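Local coordinates for putative ABC transporter amino acid-binding protein (PDB 2Q88) that binds the compatible solute ectoine as the substrate-binding protein of an ABC transporter, probably delivering it for uptake in osmoprotection, at residues 91-96 with 216-221. Residues are numbered along the deposited sequence; the frame is centred on the assembly and turned at random.
With CD (cadmium ion), chain D.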
loop_
_atom_site.group_PDB
_atom_site.type_symbol
_atom_site.label_atom_id
_atom_site.label_comp_id
_atom_site.label_asym_id
_atom_site.label_seq_id
_atom_site.Cartn_x
_atom_site.Cartn_y
_atom_site.Cartn_z
ATOM N N ALA A 91 -2.060 11.236 10.527
ATOM C CA ALA A 91 -1.079 12.239 10.123
ATOM C C ALA A 91 -0.057 11.575 9.194
ATOM O O ALA A 91 0.803 10.829 9.645
ATOM C CB ALA A 91 -0.389 12.818 11.346
ATOM N N TYR A 92 -0.180 11.857 7.900
ATOM C CA TYR A 92 0.677 11.299 6.863
ATOM C C TYR A 92 1.968 12.078 6.712
ATOM O O TYR A 92 1.995 13.302 6.875
ATOM C CB TYR A 92 -0.043 11.345 5.513
ATOM C CG TYR A 92 -0.837 10.108 5.140
ATOM C CD1 TYR A 92 -0.201 8.901 4.862
ATOM C CD2 TYR A 92 -2.220 10.174 4.998
ATOM C CE1 TYR A 92 -0.935 7.766 4.489
ATOM C CE2 TYR A 92 -2.966 9.052 4.630
ATOM C CZ TYR A 92 -2.321 7.861 4.389
ATOM O OH TYR A 92 -3.057 6.763 4.021
ATOM N N SER A 93 3.035 11.363 6.375
ATOM C CA SER A 93 4.245 11.985 5.888
ATOM C C SER A 93 4.004 12.490 4.473
ATOM O O SER A 93 2.927 12.317 3.923
ATOM C CB SER A 93 5.370 10.951 5.829
ATOM O OG SER A 93 5.133 10.050 4.758
ATOM N N GLN A 94 5.027 13.095 3.880
ATOM C CA GLN A 94 5.024 13.438 2.457
ATOM C C GLN A 94 5.068 12.144 1.616
ATOM O O GLN A 94 5.330 11.079 2.175
ATOM C CB GLN A 94 6.208 14.375 2.167
ATOM C CG GLN A 94 6.013 15.801 2.746
ATOM C CD GLN A 94 4.784 16.522 2.195
ATOM O OE1 GLN A 94 4.430 16.372 1.021
ATOM N NE2 GLN A 94 4.136 17.311 3.043
ATOM N N PRO A 95 4.773 12.210 0.315
ATOM C CA PRO A 95 4.639 11.006 -0.505
ATOM C C PRO A 95 5.916 10.193 -0.631
ATOM O O PRO A 95 7.015 10.745 -0.635
ATOM C CB PRO A 95 4.222 11.536 -1.880
ATOM C CG PRO A 95 3.806 12.942 -1.676
ATOM C CD PRO A 95 4.542 13.435 -0.471
ATOM N N ILE A 96 5.752 8.876 -0.728
ATOM C CA ILE A 96 6.882 7.956 -0.824
ATOM C C ILE A 96 6.740 6.997 -2.000
ATOM O O ILE A 96 7.550 7.043 -2.936
ATOM C CB ILE A 96 7.071 7.163 0.508
ATOM C CG1 ILE A 96 7.361 8.127 1.666
ATOM C CG2 ILE A 96 8.209 6.143 0.357
ATOM C CD1 ILE A 96 7.381 7.504 3.063
ATOM N N ASP A 216 6.610 15.063 11.828
ATOM C CA ASP A 216 7.530 16.152 11.432
ATOM C C ASP A 216 8.974 15.698 11.335
ATOM O O ASP A 216 9.649 15.983 10.351
ATOM C CB ASP A 216 7.483 17.328 12.418
ATOM C CG ASP A 216 6.150 18.035 12.440
ATOM O OD1 ASP A 216 5.266 17.738 11.607
ATOM O OD2 ASP A 216 5.918 18.928 13.277
ATOM N N ALA A 217 9.454 15.029 12.384
ATOM C CA ALA A 217 10.812 14.486 12.425
ATOM C C ALA A 217 11.093 13.476 11.306
ATOM O O ALA A 217 12.149 13.507 10.660
ATOM C CB ALA A 217 11.070 13.853 13.786
ATOM N N PHE A 218 10.142 12.579 11.085
ATOM C CA PHE A 218 10.201 11.628 9.984
ATOM C C PHE A 218 10.307 12.392 8.654
ATOM O O PHE A 218 11.137 12.076 7.806
ATOM C CB PHE A 218 8.939 10.757 10.026
ATOM C CG PHE A 218 8.927 9.628 9.033
ATOM C CD1 PHE A 218 8.369 9.804 7.757
ATOM C CD2 PHE A 218 9.438 8.378 9.373
ATOM C CE1 PHE A 218 8.344 8.743 6.834
ATOM C CE2 PHE A 218 9.420 7.313 8.447
ATOM C CZ PHE A 218 8.864 7.503 7.185
ATOM N N ASP A 219 9.481 13.423 8.499
ATOM C CA ASP A 219 9.452 14.220 7.278
ATOM C C ASP A 219 10.745 14.983 7.017
ATOM O O ASP A 219 11.151 15.110 5.874
ATOM C CB ASP A 219 8.269 15.187 7.301
ATOM C CG ASP A 219 7.019 14.587 6.682
ATOM O OD1 ASP A 219 7.137 13.537 6.027
ATOM O OD2 ASP A 219 5.887 15.109 6.777
ATOM N N VAL A 220 11.397 15.472 8.072
ATOM C CA VAL A 220 12.669 16.179 7.918
ATOM C C VAL A 220 13.706 15.237 7.280
ATOM O O VAL A 220 14.409 15.614 6.342
ATOM C CB VAL A 220 13.159 16.792 9.266
ATOM C CG1 VAL A 220 14.623 17.188 9.203
ATOM C CG2 VAL A 220 12.315 18.017 9.636
ATOM N N GLU A 221 13.758 14.001 7.761
ATOM C CA GLU A 221 14.696 12.999 7.228
ATOM C C GLU A 221 14.332 12.533 5.818
ATOM O O GLU A 221 15.220 12.273 4.995
ATOM C CB GLU A 221 14.787 11.778 8.153
ATOM C CG GLU A 221 15.396 12.033 9.537
ATOM C CD GLU A 221 16.646 12.896 9.515
ATOM O OE1 GLU A 221 17.628 12.541 8.822
ATOM O OE2 GLU A 221 16.657 13.938 10.210
HETATM CD CD CD D . 4.602 20.281 14.344
HETATM O O HOH W 1 5.275 19.957 16.617
HETATM O O HOH W 2 4.093 20.712 12.863
HETATM O O HOH W 3 2.697 21.877 14.625
#
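D219, on the helix that continues through 216-221, accepts a hydrogen bond from the backbone of Q94. Q94 N lies 3.0 Å from D219 OD1, and the bond is fairly straight, with an N-H...O angle of 162°. The donor comes to the syn side of the carboxylate, 22° out of its plane. S93 CB also comes close to D219 OD1, at 3.1 Å. The other oxygen, OD2, makes a long, weak ion pair with R250. The side chains of Q94 and D219 cross at about a right angle and do not bond to each other; Q94 OE1 instead accepts a hydrogen bond from R250 N. A leucine in place of D219 would probably leave the backbone N-H of Q94 without its carboxylate acceptor and R250 without its distant charge partner.

A second polar link lies within 91-96. S93 OG sits between the backbone N and the carbonyl carbon, which lets it donate to Q94 O at 2.8 Å and closes a short bond from S93 to the next residue's carbonyl.

The apolar part centres on F218. Its CG is anti to the backbone N (chi1 -174°), which places the ring beside S93 and I96. S93 CB meets the ring obliquely, 3.7 Å from F218 CD1. The I96 and F218 side chains come at each other from opposite directions, and I96 CD1 meets the ring edge near its plane, 4.1 Å from F218 CE1. F207 packs edge-to-face with the same ring, and I45 of helix 37-48 touches it too.

On the same helix, D216 OD2 binds a cadmium ion at 2.2 Å, together with E212 and waters. The contact packs helix 212-228 against the chain leaving strand 91-92, which pairs with 206-207, in one lobe of a family 3 periplasmic-type solute-binding fold.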